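Local coordinates for protein urocanate hydratase (Paenibacillus sp. Soil724D2, PDB 7NED) that catalyses the NAD+-dependent hydration of thiourocanate, a urocanase-family step in the bacterial breakdown of ergothioneine, at residues 129-135 / 166-171; 297-301 / 326-332; 520-525 / 539-543. All coordinates share one frame; numbering follows the deposited sequence.

Contact 1 (129-135 / 166-171); sequences YIGSQGV and GGMGGA. With NAD (nicotinamide-adenine-dinucleotide), chain C; URO ((2E)-3-(1H-imidazol-4-yl)acrylic acid), chain B.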
loop_
_atom_site.group_PDB
_atom_site.type_symbol
_atom_site.label_atom_id
_atom_site.label_comp_id
_atom_site.label_asym_id
_atom_site.label_seq_id
_atom_site.Cartn_x
_atom_site.Cartn_y
_atom_site.Cartn_z
ATOM N N TYR A 129 15.291 4.795 -13.144
ATOM C CA TYR A 129 16.042 3.918 -14.008
ATOM C C TYR A 129 17.212 4.699 -14.563
ATOM O O TYR A 129 17.062 5.886 -14.889
ATOM C CB TYR A 129 15.106 3.453 -15.109
ATOM C CG TYR A 129 15.656 2.504 -16.118
ATOM C CD1 TYR A 129 15.776 1.160 -15.830
ATOM C CD2 TYR A 129 15.983 2.947 -17.384
ATOM C CE1 TYR A 129 16.268 0.277 -16.791
ATOM C CE2 TYR A 129 16.476 2.076 -18.345
ATOM C CZ TYR A 129 16.610 0.734 -18.027
ATOM O OH TYR A 129 17.099 -0.159 -18.941
ATOM N N ILE A 130 18.393 4.073 -14.580
ATOM C CA ILE A 130 19.568 4.760 -15.097
ATOM C C ILE A 130 20.124 4.090 -16.340
ATOM O O ILE A 130 21.196 4.463 -16.791
ATOM C CB ILE A 130 20.673 4.905 -14.039
ATOM C CG1 ILE A 130 21.210 3.509 -13.580
ATOM C CG2 ILE A 130 20.141 5.782 -12.877
ATOM C CD1 ILE A 130 22.484 3.572 -12.785
ATOM N N GLY A 131 19.391 3.140 -16.925
ATOM C CA GLY A 131 19.889 2.313 -18.006
ATOM C C GLY A 131 20.226 0.929 -17.495
ATOM O O GLY A 131 19.921 0.566 -16.366
ATOM N N SER A 132 20.920 0.154 -18.343
ATOM C CA SER A 132 21.315 -1.198 -17.951
ATOM C C SER A 132 22.253 -1.212 -16.750
ATOM O O SER A 132 22.337 -2.224 -16.044
ATOM C CB SER A 132 21.990 -1.906 -19.139
ATOM O OG SER A 132 21.095 -2.046 -20.234
ATOM N N GLN A 133 22.976 -0.126 -16.507
ATOM C CA GLN A 133 23.886 -0.127 -15.374
ATOM C C GLN A 133 23.141 -0.349 -14.061
ATOM O O GLN A 133 23.700 -0.886 -13.094
ATOM C CB GLN A 133 24.656 1.191 -15.323
ATOM C CG GLN A 133 25.698 1.138 -14.223
ATOM C CD GLN A 133 26.477 2.399 -14.042
ATOM O OE1 GLN A 133 27.453 2.399 -13.298
ATOM N NE2 GLN A 133 26.063 3.487 -14.706
ATOM N N GLY A 134 21.867 0.037 -14.002
ATOM C CA GLY A 134 21.172 -0.051 -12.726
ATOM C C GLY A 134 21.208 -1.442 -12.134
ATOM O O GLY A 134 21.281 -1.599 -10.906
ATOM N N VAL A 135 21.199 -2.474 -12.988
ATOM C CA VAL A 135 21.142 -3.846 -12.517
ATOM C C VAL A 135 22.487 -4.557 -12.639
ATOM O O VAL A 135 22.615 -5.705 -12.197
ATOM C CB VAL A 135 20.040 -4.635 -13.267
ATOM C CG1 VAL A 135 20.484 -4.978 -14.700
ATOM C CG2 VAL A 135 19.625 -5.893 -12.512
ATOM N N GLY A 166 17.407 -7.136 -23.108
ATOM C CA GLY A 166 16.625 -5.914 -23.016
ATOM C C GLY A 166 17.247 -4.904 -22.071
ATOM O O GLY A 166 18.470 -4.876 -21.868
ATOM N N GLY A 167 16.395 -4.055 -21.484
ATOM C CA GLY A 167 16.891 -2.997 -20.606
ATOM C C GLY A 167 17.757 -3.507 -19.471
ATOM O O GLY A 167 18.865 -3.014 -19.249
ATOM N N MET A 168 17.273 -4.559 -18.859
ATOM C CA MET A 168 17.928 -5.164 -17.749
ATOM C C MET A 168 18.739 -6.351 -18.156
ATOM O O MET A 168 19.829 -6.457 -17.727
ATOM C CB MET A 168 16.931 -5.511 -16.687
ATOM C CG MET A 168 16.059 -4.325 -16.377
ATOM S SD MET A 168 16.790 -3.302 -15.167
ATOM C CE MET A 168 18.114 -2.440 -15.932
ATOM N N GLY A 169 18.166 -7.222 -18.985
ATOM C CA GLY A 169 18.927 -8.373 -19.483
ATOM C C GLY A 169 20.204 -7.997 -20.208
ATOM O O GLY A 169 21.195 -8.746 -20.179
ATOM N N GLY A 170 20.217 -6.840 -20.854
ATOM C CA GLY A 170 21.408 -6.403 -21.553
ATOM C C GLY A 170 22.627 -6.234 -20.659
ATOM O O GLY A 170 23.751 -6.180 -21.169
ATOM N N ALA A 171 22.437 -6.147 -19.330
ATOM C CA ALA A 171 23.577 -6.061 -18.423
ATOM C C ALA A 171 24.283 -7.399 -18.243
ATOM O O ALA A 171 25.415 -7.438 -17.742
ATOM C CB ALA A 171 23.131 -5.557 -17.049
HETATM P PA NAD C . 12.837 -6.113 -21.742
HETATM O O1A NAD C . 11.429 -6.539 -22.149
HETATM O O2A NAD C . 13.491 -4.839 -22.092
HETATM O O5B NAD C . 13.791 -7.229 -22.589
HETATM C C5B NAD C . 13.312 -8.513 -22.575
HETATM C C4B NAD C . 14.193 -9.258 -23.682
HETATM O O4B NAD C . 13.827 -10.599 -23.852
HETATM C C3B NAD C . 13.838 -8.493 -24.998
HETATM O O3B NAD C . 14.985 -8.122 -25.644
HETATM C C2B NAD C . 13.059 -9.570 -25.813
HETATM O O2B NAD C . 13.345 -9.543 -27.164
HETATM C C1B NAD C . 13.741 -10.824 -25.272
HETATM N N9A NAD C . 12.942 -12.046 -25.380
HETATM C C8A NAD C . 11.575 -12.230 -25.206
HETATM N N7A NAD C . 11.193 -13.470 -25.383
HETATM C C5A NAD C . 12.367 -14.158 -25.662
HETATM C C6A NAD C . 12.635 -15.514 -25.957
HETATM N N6A NAD C . 11.650 -16.440 -25.977
HETATM N N1A NAD C . 13.914 -15.916 -26.200
HETATM C C2A NAD C . 14.853 -14.937 -26.194
HETATM N N3A NAD C . 14.749 -13.623 -25.935
HETATM C C4A NAD C . 13.474 -13.266 -25.675
HETATM O O3 NAD C . 12.824 -6.614 -20.257
HETATM P PN NAD C . 13.981 -6.165 -19.255
HETATM O O1N NAD C . 13.975 -4.798 -18.636
HETATM O O2N NAD C . 15.269 -6.793 -19.744
HETATM O O5D NAD C . 13.681 -7.121 -17.853
HETATM C C5D NAD C . 13.643 -8.533 -18.123
HETATM C C4D NAD C . 13.218 -9.250 -16.871
HETATM O O4D NAD C . 13.963 -8.811 -15.750
HETATM C C3D NAD C . 11.722 -8.690 -16.622
HETATM O O3D NAD C . 10.844 -9.734 -16.218
HETATM C C2D NAD C . 11.896 -7.677 -15.431
HETATM O O2D NAD C . 10.865 -7.630 -14.533
HETATM C C1D NAD C . 12.972 -8.600 -14.774
HETATM N N1N NAD C . 13.616 -8.130 -13.540
HETATM C C2N NAD C . 12.730 -8.154 -12.481
HETATM C C3N NAD C . 13.140 -7.818 -11.200
HETATM C C7N NAD C . 12.059 -7.817 -10.110
HETATM O O7N NAD C . 12.288 -7.988 -8.913
HETATM N N7N NAD C . 10.762 -7.537 -10.507
HETATM C C4N NAD C . 14.491 -7.481 -11.039
HETATM C C5N NAD C . 15.352 -7.488 -12.135
HETATM C C6N NAD C . 14.902 -7.842 -13.418
HETATM O OAA URO B . 17.514 -1.064 -11.810
HETATM C CAI URO B . 16.355 -0.676 -12.260
HETATM O OAB URO B . 16.148 0.405 -12.646
HETATM C CAC URO B . 15.226 -1.621 -12.257
HETATM C CAD URO B . 15.397 -2.838 -11.811
HETATM C CAJ URO B . 14.210 -3.604 -11.888
HETATM C CAF URO B . 14.078 -4.958 -11.796
HETATM N NAH URO B . 12.800 -5.344 -12.103
HETATM C CAE URO B . 12.166 -4.225 -12.368
HETATM N NAG URO B . 12.973 -3.147 -12.255
#
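Met168 reaches from the glycine-rich loop 166-171 toward Tyr129, Gly131 and Val135 of segment 129-135, and its atoms meet in turn the cofactor, urocanate and Tyr129. CB lies beside the nicotinamide-side phosphate of NAD, and CG comes closer still, 3.1 Å from NAD O1N. Bends at chi2 (-87°) and chi3 then carry the chain away from the cofactor. SD lies 3.7 Å from both CAC and CAD of the urocanate acrylate chain, and also at the edge of the Tyr129 ring, 5.3 Å from its centroid and in its plane, a Met-aromatic contact. CE, at the tip, approaches Tyr129 CE1 obliquely at 3.4 Å and also touches Gly131 O and Val135 CG1. The loop follows strand 159-163 and precedes helix 172-178 in the Rossmann-like domain, where it acts as the glycine-rich diphosphate-binding loop: Gly167 N donates to NAD O2A, while Met168 N and Gly169 N both donate to O2N, the latter almost straight at 177°. Gly166 CA lies 3.2 Å from NAD O5B, so the loop backbone itself runs against the cofactor. Ser132 holds the loop from the other side, its OG donating to Gly167 O over 2.6 Å, tilted 20° from the carbonyl plane. Farther along, Ala171 CB touches both Ser132 O and Val135 CG1. Tyr129 presents its edge to urocanate OAB, 3.3 Å from CD1, and its ring stacks with Tyr42; Thr123 and Arg352 hydrogen-bond the urocanate.

Contact 2 (297-301 / 326-332); sequences VEAML and VQNAFDI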
loop_
_atom_site.group_PDB
_atom_site.type_symbol
_atom_site.label_atom_id
_atom_site.label_comp_id
_atom_site.label_asym_id
_atom_site.label_seq_id
_atom_site.Cartn_x
_atom_site.Cartn_y
_atom_site.Cartn_z
ATOM N N VAL A 297 11.836 -23.849 -19.057
ATOM C CA VAL A 297 12.138 -24.200 -17.674
ATOM C C VAL A 297 12.334 -25.710 -17.514
ATOM O O VAL A 297 13.120 -26.160 -16.673
ATOM C CB VAL A 297 11.040 -23.675 -16.733
ATOM C CG1 VAL A 297 11.237 -24.234 -15.332
ATOM C CG2 VAL A 297 11.025 -22.159 -16.738
ATOM N N GLU A 298 11.620 -26.522 -18.288
ATOM C CA GLU A 298 11.920 -27.952 -18.288
ATOM C C GLU A 298 13.377 -28.196 -18.656
ATOM O O GLU A 298 14.072 -28.998 -18.026
ATOM C CB GLU A 298 11.013 -28.681 -19.275
ATOM C CG GLU A 298 9.651 -29.005 -18.711
ATOM C CD GLU A 298 9.747 -30.021 -17.590
ATOM O OE1 GLU A 298 10.122 -31.193 -17.846
ATOM O OE2 GLU A 298 9.349 -29.670 -16.457
ATOM N N ALA A 299 13.851 -27.512 -19.688
ATOM C CA ALA A 299 15.260 -27.606 -20.049
ATOM C C ALA A 299 16.155 -27.142 -18.899
ATOM O O ALA A 299 17.158 -27.792 -18.577
ATOM C CB ALA A 299 15.511 -26.806 -21.328
ATOM N N MET A 300 15.809 -26.015 -18.267
ATOM C CA MET A 300 16.557 -25.561 -17.096
ATOM C C MET A 300 16.570 -26.622 -16.011
ATOM O O MET A 300 17.601 -26.852 -15.365
ATOM C CB MET A 300 15.947 -24.252 -16.581
ATOM C CG MET A 300 16.024 -23.163 -17.651
ATOM S SD MET A 300 15.308 -21.583 -17.105
ATOM C CE MET A 300 16.236 -21.195 -15.622
ATOM N N LEU A 301 15.460 -27.268 -15.784
ATOM C CA LEU A 301 15.378 -28.286 -14.765
ATOM C C LEU A 301 16.285 -29.480 -15.135
ATOM O O LEU A 301 16.952 -29.999 -14.324
ATOM C CB LEU A 301 13.935 -28.709 -14.540
ATOM C CG LEU A 301 13.038 -27.823 -13.685
ATOM C CD1 LEU A 301 11.600 -28.188 -13.878
ATOM C CD2 LEU A 301 13.423 -27.843 -12.238
ATOM N N VAL A 326 4.679 -26.987 -15.270
ATOM C CA VAL A 326 5.956 -27.453 -14.718
ATOM C C VAL A 326 5.790 -27.484 -13.197
ATOM O O VAL A 326 6.010 -26.501 -12.495
ATOM C CB VAL A 326 7.133 -26.595 -15.173
ATOM C CG1 VAL A 326 8.426 -27.179 -14.608
ATOM C CG2 VAL A 326 7.174 -26.496 -16.699
ATOM N N GLN A 327 5.443 -28.657 -12.672
ATOM C CA GLN A 327 5.045 -28.737 -11.272
ATOM C C GLN A 327 6.205 -28.507 -10.319
ATOM O O GLN A 327 6.009 -27.947 -9.233
ATOM C CB GLN A 327 4.399 -30.093 -11.002
ATOM C CG GLN A 327 2.942 -30.150 -11.433
ATOM N N ASN A 328 7.414 -28.949 -10.686
ATOM C CA ASN A 328 8.589 -28.790 -9.840
ATOM C C ASN A 328 9.382 -27.527 -10.194
ATOM O O ASN A 328 10.557 -27.404 -9.828
ATOM C CB ASN A 328 9.475 -30.035 -9.955
ATOM C CG ASN A 328 9.748 -30.409 -11.377
ATOM O OD1 ASN A 328 8.900 -30.213 -12.260
ATOM N ND2 ASN A 328 10.937 -30.985 -11.626
ATOM N N ALA A 329 8.760 -26.579 -10.897
ATOM C CA ALA A 329 9.479 -25.372 -11.283
ATOM C C ALA A 329 10.167 -24.713 -10.095
ATOM O O ALA A 329 11.251 -24.141 -10.243
ATOM C CB ALA A 329 8.525 -24.388 -11.972
ATOM N N PHE A 330 9.573 -24.769 -8.914
ATOM C CA PHE A 330 10.206 -24.069 -7.804
ATOM C C PHE A 330 11.301 -24.890 -7.129
ATOM O O PHE A 330 11.830 -24.468 -6.095
ATOM C CB PHE A 330 9.138 -23.605 -6.820
ATOM C CG PHE A 330 8.374 -22.468 -7.350
ATOM C CD1 PHE A 330 8.802 -21.166 -7.118
ATOM C CD2 PHE A 330 7.268 -22.687 -8.150
ATOM C CE1 PHE A 330 8.107 -20.097 -7.649
ATOM C CE2 PHE A 330 6.552 -21.611 -8.691
ATOM C CZ PHE A 330 6.980 -20.309 -8.428
ATOM N N ASP A 331 11.694 -26.014 -7.740
ATOM C CA ASP A 331 12.976 -26.629 -7.405
ATOM C C ASP A 331 14.142 -25.719 -7.781
ATOM O O ASP A 331 15.226 -25.818 -7.200
ATOM C CB ASP A 331 13.116 -27.981 -8.120
ATOM C CG ASP A 331 12.221 -29.082 -7.528
ATOM O OD1 ASP A 331 11.553 -28.871 -6.493
ATOM O OD2 ASP A 331 12.162 -30.157 -8.155
ATOM N N ILE A 332 13.944 -24.851 -8.763
ATOM C CA ILE A 332 14.975 -23.919 -9.194
ATOM C C ILE A 332 15.072 -22.789 -8.182
ATOM O O ILE A 332 14.051 -22.231 -7.769
ATOM C CB ILE A 332 14.647 -23.387 -10.597
ATOM C CG1 ILE A 332 14.888 -24.487 -11.631
ATOM C CG2 ILE A 332 15.567 -22.248 -10.951
ATOM C CD1 ILE A 332 14.356 -24.130 -12.991
#
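Leu301 puts its two methyls into different parts of segment 326-332, and the packing is tightest around this fork. CD1 presses on Val326 CG1 at 3.4 Å, closer than carbons usually pack, as the two side chains run alongside one another, pointing opposite ways. CD2 meets Ile332 CG1 at 3.7 Å. Deeper in, Ile332 CD1 touches Val297 CG1 and Met300 CB, each at 3.9 Å, while Val297 CG1 also approaches Val326 CG1 and Ala329 CB. At chi1 171° Val297 places CG1 opposite the backbone N, where it meets all three partners. No hydrogen bond joins the segments, which meet by packing, mostly apolar. The outer side is looser and polar. Glu298 folds back at chi2 (-67°) and lays OE2 3.2 Å from Val326 CG1, a carboxylate oxygen against a methyl. Asn328 crosses over the outside of Leu301, its ND2 3.7 Å from CD1, and Asp331 adds a marginal touch through CB; all three polar residues are exposed. On the buried side, Val310 of strand 309-312 touches both Met300 and Ile332. A type I turn from Val326 to Ala329 and the 3-10 segment 329-331 bring the chain round to edge strand 333-334, so helix 282-305 packs against the connection entering the last strand of a parallel, Rossmann-like alpha/beta sheet.

Contact 3 (520-525 / 539-543); sequences VLRYAD and DIRWI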
loop_
_atom_site.group_PDB
_atom_site.type_symbol
_atom_site.label_atom_id
_atom_site.label_comp_id
_atom_site.label_asym_id
_atom_site.label_seq_id
_atom_site.Cartn_x
_atom_site.Cartn_y
_atom_site.Cartn_z
ATOM N N VAL A 520 17.374 -2.864 7.579
ATOM C CA VAL A 520 18.008 -3.774 8.543
ATOM C C VAL A 520 16.969 -4.337 9.502
ATOM O O VAL A 520 16.958 -5.532 9.797
ATOM C CB VAL A 520 19.127 -3.074 9.326
ATOM C CG1 VAL A 520 19.721 -4.076 10.338
ATOM C CG2 VAL A 520 20.189 -2.574 8.350
ATOM N N LEU A 521 16.098 -3.479 10.022
ATOM C CA LEU A 521 15.152 -3.984 11.014
ATOM C C LEU A 521 14.172 -4.965 10.405
ATOM O O LEU A 521 13.705 -5.872 11.103
ATOM C CB LEU A 521 14.385 -2.850 11.697
ATOM C CG LEU A 521 15.176 -1.898 12.583
ATOM C CD1 LEU A 521 14.257 -1.110 13.487
ATOM C CD2 LEU A 521 16.147 -2.731 13.446
ATOM N N ARG A 522 13.837 -4.815 9.113
ATOM C CA ARG A 522 12.915 -5.775 8.505
ATOM C C ARG A 522 13.502 -7.183 8.522
ATOM O O ARG A 522 12.789 -8.157 8.791
ATOM C CB ARG A 522 12.576 -5.347 7.067
ATOM C CG ARG A 522 11.474 -6.141 6.436
ATOM C CD ARG A 522 12.015 -7.348 5.634
ATOM N NE ARG A 522 10.886 -8.130 5.180
ATOM C CZ ARG A 522 10.273 -9.039 5.926
ATOM N NH1 ARG A 522 10.702 -9.290 7.164
ATOM N NH2 ARG A 522 9.221 -9.698 5.439
ATOM N N TYR A 523 14.794 -7.317 8.195
ATOM C CA TYR A 523 15.446 -8.618 8.244
ATOM C C TYR A 523 15.761 -9.018 9.680
ATOM O O TYR A 523 15.681 -10.201 10.017
ATOM C CB TYR A 523 16.712 -8.627 7.342
ATOM C CG TYR A 523 16.244 -8.729 5.919
ATOM C CD1 TYR A 523 16.030 -9.969 5.344
ATOM C CD2 TYR A 523 15.833 -7.588 5.215
ATOM C CE1 TYR A 523 15.484 -10.089 4.070
ATOM C CE2 TYR A 523 15.279 -7.699 3.936
ATOM C CZ TYR A 523 15.100 -8.952 3.379
ATOM O OH TYR A 523 14.574 -9.101 2.112
ATOM N N ALA A 524 16.076 -8.059 10.546
ATOM C CA ALA A 524 16.249 -8.403 11.958
ATOM C C ALA A 524 14.971 -9.000 12.529
ATOM O O ALA A 524 15.007 -10.029 13.216
ATOM C CB ALA A 524 16.664 -7.171 12.759
ATOM N N ASP A 525 13.818 -8.386 12.211
ATOM C CA ASP A 525 12.539 -8.898 12.672
ATOM C C ASP A 525 12.312 -10.319 12.205
ATOM O O ASP A 525 11.682 -11.111 12.909
ATOM C CB ASP A 525 11.399 -8.025 12.169
ATOM C CG ASP A 525 10.060 -8.495 12.681
ATOM O OD1 ASP A 525 9.760 -8.160 13.853
ATOM O OD2 ASP A 525 9.336 -9.218 11.939
ATOM N N ASP A 539 23.995 0.823 15.970
ATOM C CA ASP A 539 23.139 1.411 17.005
ATOM C C ASP A 539 21.773 1.779 16.448
ATOM O O ASP A 539 21.199 2.824 16.775
ATOM C CB ASP A 539 23.809 2.602 17.672
ATOM C CG ASP A 539 25.142 2.220 18.337
ATOM O OD1 ASP A 539 26.137 2.973 18.179
ATOM O OD2 ASP A 539 25.180 1.180 19.044
ATOM N N ILE A 540 21.237 0.893 15.614
ATOM C CA ILE A 540 19.868 1.059 15.140
ATOM C C ILE A 540 18.923 0.736 16.285
ATOM O O ILE A 540 19.118 -0.245 17.012
ATOM C CB ILE A 540 19.610 0.152 13.933
ATOM C CG1 ILE A 540 20.698 0.394 12.864
ATOM C CG2 ILE A 540 18.185 0.430 13.385
ATOM C CD1 ILE A 540 20.570 -0.473 11.562
ATOM N N ARG A 541 17.891 1.551 16.462
ATOM C CA ARG A 541 17.042 1.396 17.652
ATOM C C ARG A 541 15.940 0.381 17.348
ATOM O O ARG A 541 14.797 0.703 17.023
ATOM C CB ARG A 541 16.521 2.748 18.091
ATOM C CG ARG A 541 17.660 3.686 18.413
ATOM C CD ARG A 541 17.196 5.080 18.783
ATOM N NE ARG A 541 16.386 5.008 19.989
ATOM C CZ ARG A 541 15.677 6.025 20.472
ATOM N NH1 ARG A 541 15.659 7.190 19.822
ATOM N NH2 ARG A 541 14.977 5.870 21.589
ATOM N N TRP A 542 16.323 -0.882 17.442
ATOM C CA TRP A 542 15.415 -2.009 17.294
ATOM C C TRP A 542 14.655 -2.229 18.608
ATOM O O TRP A 542 15.259 -2.520 19.642
ATOM C CB TRP A 542 16.237 -3.242 16.905
ATOM C CG TRP A 542 15.476 -4.460 16.531
ATOM C CD1 TRP A 542 14.161 -4.538 16.215
ATOM C CD2 TRP A 542 15.997 -5.790 16.451
ATOM N NE1 TRP A 542 13.821 -5.844 15.933
ATOM C CE2 TRP A 542 14.937 -6.631 16.084
ATOM C CE3 TRP A 542 17.267 -6.353 16.672
ATOM C CZ2 TRP A 542 15.090 -8.007 15.924
ATOM C CZ3 TRP A 542 17.430 -7.726 16.486
ATOM C CH2 TRP A 542 16.360 -8.532 16.105
ATOM N N ILE A 543 13.339 -2.110 18.571
ATOM C CA ILE A 543 12.526 -2.304 19.774
ATOM C C ILE A 543 12.386 -3.788 20.103
ATOM O O ILE A 543 12.072 -4.615 19.236
ATOM C CB ILE A 543 11.151 -1.651 19.589
ATOM C CG1 ILE A 543 11.340 -0.160 19.338
ATOM C CG2 ILE A 543 10.274 -1.938 20.797
ATOM C CD1 ILE A 543 10.009 0.630 19.094
HETATM O O HOH W 1 11.191 -6.741 15.437
#
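Ala524 and Trp542 make the contact's aromatic interaction: the alanine methyl CB sits over one face of the indole, 3.6 Å from the centroid of the six-membered ring and 10° off its normal, a CH-pi contact. The same ring passes along the helix backbone, with CZ2 3.4 Å from Ala524 O. Trp542 CG is anti to the backbone N (chi1 -172°), which sends the indole toward the helix. The aliphatic contacts centre on Leu521 and Ile540. Leu521 CD2 touches Trp542 CB at 3.5 Å and Ile540 CG2 at 3.8 Å, and its approach to the indole is oblique. The other branch of Ile540 goes to the preceding helix residue, where CD1 touches Val520 CB at 3.7 Å and lies near both valine methyls. The polar link runs through a water lying in the indole plane at its edge. It accepts from Trp542 NE1 at 2.8 Å and donates to Asp525 OD1 at 2.6 Å, bridging the segments where no direct hydrogen bond does. That carboxylate also forms a salt bridge to Lys77 of the second subunit, and Arg541 pairs with Glu69 of that subunit. After a Schellman motif at Asp539 ends helix 529-538, the C-terminal tail packs on helix 502-525, whose Leu521 also meets Val535 of helix 529-538, and on strands 69-74 and 77-83 of the second subunit, to which Arg541 and Ile543 add backbone hydrogen bonds.

In the fold
From the N terminus, the three contacts follow in series, with no nesting or crossing. Contact 1 closes the loop formed by helix 133-150 and strand 159-163, the strand that leads into the cofactor-binding turn, and its centre is about 7 Å from the centre of the chain. Contact 2 closes over strand 309-312 and helix 317-323 at the far flank of the same parallel sheet; both contacts belong to the Rossmann-like domain, with centres about 26 Å apart. Contact 3 comes last, folding the tail back over helix 529-538 at the subunit interface, with its nearest atoms about 16 Å from those of either of the others.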